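Local coordinates for 70 KDA protein (Xanthomonas sp., PDB 4B2N) that oxidatively cleaves natural rubber as an oxygenase carrying two covalently bound heme c groups, and is probably related to the bacterial diheme cytochrome c peroxidases, at residues R149-P153 with G172-G176; D263-L267 with A444-W450. All coordinates share one frame; numbering follows the deposited sequence.

Contact 1: residues R149-P153 with G172-G176; sequences RNPYP and GLIQG
Strand residues Pro-151 and Tyr-152 pass over the end of strand 173-174 with the two paths 52° apart, the closest pair of CA atoms being those of Tyr-152 and Gln-175, 5.9 Å apart. Two different antiparallel sheets meet here: 151-152 pairs with 167-168, whereas 173-174 is an outer strand of the three-stranded sheet with 186-189 and 112-113. No direct backbone hydrogen bond joins the segments, and the Gln-175 side chain spans the gap. Its CG lies anti to the backbone N (chi1 167°) and the chain beyond is extended, a length and shape that carry the amide to the other strand. There NE2 donates to Pro-151 O over 2.9 Å, bent at 145° and arriving from above the carbonyl plane. The same amide also gives a hydrogen bond to Gly-164 O and takes one from Gly-185 N, so both of its ends are held in a buried place. Proline suits position 151, whose nitrogen needs no partner while its carbonyl is used twice. The ring of Tyr-152 leads away from this contact, and its OH is hydrogen-bonded with His-118 ND1. Pro-153 meets the glutamine amide obliquely and through CD, which lies 3.5 Å from OE1 of Gln-175. Between the two backbones, a water donates to Pro-151 O at 2.8 Å and accepts from Gln-175 N at 3.0 Å.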
loop_
_atom_site.group_PDB
_atom_site.type_symbol
_atom_site.label_atom_id
_atom_site.label_comp_id
_atom_site.label_asym_id
_atom_site.label_seq_id
_atom_site.Cartn_x
_atom_site.Cartn_y
_atom_site.Cartn_z
ATOM N N ARG A 149 13.480 10.626 -15.632
ATOM C CA ARG A 149 14.203 9.802 -16.637
ATOM C C ARG A 149 14.406 8.456 -15.901
ATOM O O ARG A 149 14.892 8.426 -14.743
ATOM C CB ARG A 149 15.540 10.448 -16.995
ATOM C CG ARG A 149 16.384 9.629 -17.953
ATOM C CD ARG A 149 17.733 10.300 -18.115
ATOM N NE ARG A 149 18.482 9.361 -18.849
ATOM C CZ ARG A 149 19.400 8.590 -18.313
ATOM N NH1 ARG A 149 19.767 8.739 -17.033
ATOM N NH2 ARG A 149 19.979 7.737 -19.133
ATOM N N ASN A 150 13.955 7.376 -16.540
ATOM C CA ASN A 150 13.843 6.070 -15.871
ATOM C C ASN A 150 14.456 5.097 -16.870
ATOM O O ASN A 150 13.776 4.448 -17.613
ATOM C CB ASN A 150 12.363 5.809 -15.632
ATOM C CG ASN A 150 12.117 4.514 -14.795
ATOM O OD1 ASN A 150 10.970 3.970 -14.805
ATOM N ND2 ASN A 150 13.136 3.992 -14.159
ATOM N N PRO A 151 15.789 5.031 -16.931
ATOM C CA PRO A 151 16.410 4.443 -18.160
ATOM C C PRO A 151 16.592 2.915 -18.135
ATOM O O PRO A 151 16.666 2.280 -17.058
ATOM C CB PRO A 151 17.781 5.163 -18.199
ATOM C CG PRO A 151 18.145 5.323 -16.761
ATOM C CD PRO A 151 16.807 5.630 -16.036
ATOM N N TYR A 152 16.712 2.323 -19.324
ATOM C CA TYR A 152 17.149 0.919 -19.406
ATOM C C TYR A 152 17.988 0.799 -20.681
ATOM O O TYR A 152 17.820 1.620 -21.570
ATOM C CB TYR A 152 15.952 -0.030 -19.452
ATOM C CG TYR A 152 15.239 -0.144 -20.784
ATOM C CD1 TYR A 152 15.669 -1.155 -21.744
ATOM C CD2 TYR A 152 14.151 0.691 -21.096
ATOM C CE1 TYR A 152 14.988 -1.306 -22.968
ATOM C CE2 TYR A 152 13.480 0.516 -22.296
ATOM C CZ TYR A 152 13.899 -0.485 -23.196
ATOM O OH TYR A 152 13.261 -0.690 -24.370
ATOM N N PRO A 153 18.934 -0.184 -20.727
ATOM C CA PRO A 153 19.799 -0.194 -21.924
ATOM C C PRO A 153 19.152 -0.977 -23.080
ATOM O O PRO A 153 18.616 -2.086 -22.879
ATOM C CB PRO A 153 21.052 -0.961 -21.423
ATOM C CG PRO A 153 20.471 -1.939 -20.419
ATOM C CD PRO A 153 19.422 -1.126 -19.688
ATOM N N GLY A 172 6.939 2.763 -12.299
ATOM C CA GLY A 172 6.438 1.422 -11.878
ATOM C C GLY A 172 7.327 0.273 -12.254
ATOM O O GLY A 172 7.245 -0.806 -11.662
ATOM N N LEU A 173 8.146 0.484 -13.266
ATOM C CA LEU A 173 9.211 -0.496 -13.559
ATOM C C LEU A 173 10.492 0.268 -13.317
ATOM O O LEU A 173 10.528 1.529 -13.400
ATOM C CB LEU A 173 9.249 -0.991 -15.020
ATOM C CG LEU A 173 8.009 -1.811 -15.465
ATOM C CD1 LEU A 173 8.003 -2.181 -16.951
ATOM C CD2 LEU A 173 7.754 -3.056 -14.585
ATOM N N ILE A 174 11.567 -0.513 -13.085
ATOM C CA ILE A 174 12.843 0.106 -12.840
ATOM C C ILE A 174 13.964 -0.806 -13.294
ATOM O O ILE A 174 13.880 -2.036 -13.165
ATOM C CB ILE A 174 12.987 0.526 -11.313
ATOM C CG1 ILE A 174 14.159 1.505 -11.129
ATOM C CG2 ILE A 174 13.118 -0.735 -10.399
ATOM C CD1 ILE A 174 14.355 2.049 -9.691
ATOM N N GLN A 175 15.006 -0.193 -13.830
ATOM C CA GLN A 175 16.284 -0.847 -13.868
ATOM C C GLN A 175 17.100 -0.422 -12.614
ATOM O O GLN A 175 17.405 -1.265 -11.765
ATOM C CB GLN A 175 17.077 -0.518 -15.154
ATOM C CG GLN A 175 18.543 -0.949 -15.071
ATOM C CD GLN A 175 19.498 -0.317 -16.082
ATOM O OE1 GLN A 175 20.538 -0.892 -16.340
ATOM N NE2 GLN A 175 19.163 0.868 -16.610
ATOM N N GLY A 176 17.425 0.879 -12.526
ATOM C CA GLY A 176 18.019 1.417 -11.367
ATOM C C GLY A 176 19.415 0.916 -11.095
ATOM O O GLY A 176 20.034 0.293 -11.959
HETATM O O HOH W 1 15.748 2.681 -14.469
#

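Contact 2: residues D263-L267 with A444-W450; sequences DMETL and AWNSGWW
Met-264 and Gly-448 meet where a turn following helix 253-261 packs against the chain leaving helix 439-446. Among the backbone bonds, Trp-449 N donates to Met-264 O over 2.8 Å, in the carbonyl plane. Gly-448 CA also approaches Met-264 O, at 3.3 Å, in a C-H...O contact; a side chain on that carbon would collide with the oxygen, hence glycine. The turn itself is shaped by Asp-263, whose OD1 accepts from the backbone N of Glu-265 and of Thr-266, an Asx turn extended to an Asx motif. Its other oxygen, OD2, forms a salt bridge with Arg-473.

The apolar contacts centre on four side chains. Leu-267 sets CD1 squarely over the six-membered ring of Trp-449, 3.5 Å from its centroid and 6° off the normal, a CH-pi contact. Its other branch, CD2, reaches Trp-450 NE1 at 3.6 Å. Met-264, bent at chi2 (-77°) and chi3 (-70°), curls its thioether across Trp-450 in an oblique Met-aromatic contact, SD lying 4.5 Å from the centroid of the five-membered ring. The bend brings CE to 4.2 Å from Ala-444 CB and near that residue's carbonyl oxygen; a short alanine side chain is consistent with so close an approach to the helix end. The two neighbouring indoles pack on each other too, CZ3 of Trp-449 over one face of Trp-450.

Water adds a further polar link: one molecule accepts from Trp-450 NE1 and donates to Asp-263 O. Large, polarisable indoles and a flexible thioether thus fill this buried region, while the turn's Asx bonds and the water at the indole N-H satisfy polar atoms that apolar packing alone would strand.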
loop_
_atom_site.group_PDB
_atom_site.type_symbol
_atom_site.label_atom_id
_atom_site.label_comp_id
_atom_site.label_asym_id
_atom_site.label_seq_id
_atom_site.Cartn_x
_atom_site.Cartn_y
_atom_site.Cartn_z
ATOM N N ASP A 263 15.419 -16.474 7.529
ATOM C CA ASP A 263 15.630 -16.533 8.959
ATOM C C ASP A 263 15.070 -15.216 9.530
ATOM O O ASP A 263 15.360 -14.105 9.051
ATOM C CB ASP A 263 17.153 -16.672 9.181
ATOM C CG ASP A 263 17.528 -16.740 10.657
ATOM O OD1 ASP A 263 17.181 -15.799 11.399
ATOM O OD2 ASP A 263 18.190 -17.723 11.111
ATOM N N MET A 264 14.211 -15.326 10.514
ATOM C CA MET A 264 13.499 -14.179 10.993
ATOM C C MET A 264 14.294 -13.316 11.966
ATOM O O MET A 264 13.791 -12.304 12.391
ATOM C CB MET A 264 12.260 -14.695 11.702
ATOM C CG MET A 264 11.357 -15.381 10.662
ATOM S SD MET A 264 10.434 -14.198 9.643
ATOM C CE MET A 264 9.283 -13.562 10.901
ATOM N N GLU A 265 15.531 -13.740 12.284
ATOM C CA GLU A 265 16.425 -12.956 13.115
ATOM C C GLU A 265 17.546 -12.313 12.311
ATOM O O GLU A 265 18.040 -11.243 12.684
ATOM C CB GLU A 265 17.022 -13.834 14.193
ATOM C CG GLU A 265 16.018 -14.324 15.244
ATOM C CD GLU A 265 16.745 -15.230 16.209
ATOM O OE1 GLU A 265 16.854 -16.461 15.989
ATOM O OE2 GLU A 265 17.285 -14.703 17.180
ATOM N N THR A 266 17.961 -12.959 11.212
ATOM C CA THR A 266 19.147 -12.508 10.506
ATOM C C THR A 266 18.868 -12.100 9.051
ATOM O O THR A 266 19.655 -11.391 8.476
ATOM C CB THR A 266 20.226 -13.604 10.467
ATOM O OG1 THR A 266 19.817 -14.641 9.556
ATOM C CG2 THR A 266 20.438 -14.173 11.896
ATOM N N LEU A 267 17.724 -12.522 8.500
ATOM C CA LEU A 267 17.390 -12.333 7.111
ATOM C C LEU A 267 18.244 -13.174 6.153
ATOM O O LEU A 267 18.196 -12.938 4.950
ATOM C CB LEU A 267 17.316 -10.808 6.700
ATOM C CG LEU A 267 16.478 -9.890 7.620
ATOM C CD1 LEU A 267 16.489 -8.439 7.009
ATOM C CD2 LEU A 267 15.095 -10.465 7.792
ATOM N N ALA A 444 6.325 -15.353 15.587
ATOM C CA ALA A 444 7.497 -15.464 14.723
ATOM C C ALA A 444 8.073 -14.060 14.364
ATOM O O ALA A 444 9.282 -13.817 14.319
ATOM C CB ALA A 444 7.117 -16.153 13.425
ATOM N N TRP A 445 7.152 -13.171 13.986
ATOM C CA TRP A 445 7.473 -11.789 13.713
ATOM C C TRP A 445 8.034 -11.073 14.954
ATOM O O TRP A 445 9.083 -10.390 14.889
ATOM C CB TRP A 445 6.166 -11.101 13.254
ATOM C CG TRP A 445 6.346 -9.628 13.095
ATOM C CD1 TRP A 445 6.371 -8.671 14.098
ATOM C CD2 TRP A 445 6.544 -8.915 11.857
ATOM N NE1 TRP A 445 6.549 -7.408 13.557
ATOM C CE2 TRP A 445 6.662 -7.509 12.204
ATOM C CE3 TRP A 445 6.629 -9.302 10.502
ATOM C CZ2 TRP A 445 6.888 -6.511 11.237
ATOM C CZ3 TRP A 445 6.818 -8.278 9.529
ATOM C CH2 TRP A 445 6.922 -6.916 9.898
ATOM N N ASN A 446 7.273 -11.132 16.068
ATOM C CA ASN A 446 7.581 -10.458 17.333
ATOM C C ASN A 446 8.942 -10.810 17.917
ATOM O O ASN A 446 9.527 -10.035 18.675
ATOM C CB ASN A 446 6.511 -10.801 18.363
ATOM C CG ASN A 446 5.181 -10.153 18.037
ATOM O OD1 ASN A 446 5.139 -9.255 17.173
ATOM N ND2 ASN A 446 4.092 -10.565 18.720
ATOM N N SER A 447 9.433 -11.998 17.606
ATOM C CA SER A 447 10.654 -12.503 18.189
ATOM C C SER A 447 11.829 -12.373 17.215
ATOM O O SER A 447 12.746 -13.182 17.280
ATOM C CB SER A 447 10.467 -14.009 18.575
ATOM O OG SER A 447 10.175 -14.775 17.397
ATOM N N GLY A 448 11.829 -11.392 16.296
ATOM C CA GLY A 448 13.022 -11.301 15.433
ATOM C C GLY A 448 13.293 -9.915 14.884
ATOM O O GLY A 448 12.787 -8.909 15.382
ATOM N N TRP A 449 14.001 -9.875 13.774
ATOM C CA TRP A 449 14.456 -8.608 13.211
ATOM C C TRP A 449 13.247 -7.745 12.812
ATOM O O TRP A 449 13.228 -6.523 13.012
ATOM C CB TRP A 449 15.382 -8.978 12.000
ATOM C CG TRP A 449 15.820 -7.757 11.233
ATOM C CD1 TRP A 449 16.962 -6.969 11.430
ATOM C CD2 TRP A 449 15.086 -7.138 10.137
ATOM N NE1 TRP A 449 16.984 -5.919 10.540
ATOM C CE2 TRP A 449 15.867 -5.975 9.715
ATOM C CE3 TRP A 449 13.844 -7.400 9.493
ATOM C CZ2 TRP A 449 15.426 -5.124 8.685
ATOM C CZ3 TRP A 449 13.441 -6.576 8.456
ATOM C CH2 TRP A 449 14.202 -5.430 8.073
ATOM N N TRP A 450 12.202 -8.363 12.297
ATOM C CA TRP A 450 11.032 -7.613 11.877
ATOM C C TRP A 450 10.475 -6.775 12.996
ATOM O O TRP A 450 10.059 -5.620 12.763
ATOM C CB TRP A 450 9.993 -8.590 11.323
ATOM C CG TRP A 450 10.553 -9.261 10.115
ATOM C CD1 TRP A 450 11.181 -10.499 10.043
ATOM C CD2 TRP A 450 10.618 -8.695 8.752
ATOM N NE1 TRP A 450 11.637 -10.710 8.764
ATOM C CE2 TRP A 450 11.325 -9.655 7.949
ATOM C CE3 TRP A 450 10.122 -7.532 8.158
ATOM C CZ2 TRP A 450 11.502 -9.465 6.562
ATOM C CZ3 TRP A 450 10.292 -7.334 6.814
ATOM C CH2 TRP A 450 11.004 -8.272 6.024
HETATM O O HOH W 2 12.852 -13.099 7.715
HETATM O O HOH W 3 10.926 -11.109 13.239
#

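In the fold
Both contacts are buried, at about 21 and 22 Å from the centre of the chain, yet they share no elements: their centres lie 32 Å apart, their nearest atoms about 18 Å, and contact 1 closes along the chain before contact 2 opens. Contact 1 joins strands of two small sheets only 19 residues apart and is mainly polar; contact 2 brings together segments 177 residues apart and is mostly aromatic and aliphatic, burying 408 against 235 Å². Ile-174 and Trp-450 side chains lie about 9 and 11 Å from a heme c, outside its first shell; between side chains, Ile-174 is about 8 Å from Cys-191, a covalent heme attachment, and Trp-445 about 6 Å from heme-binding Phe-301.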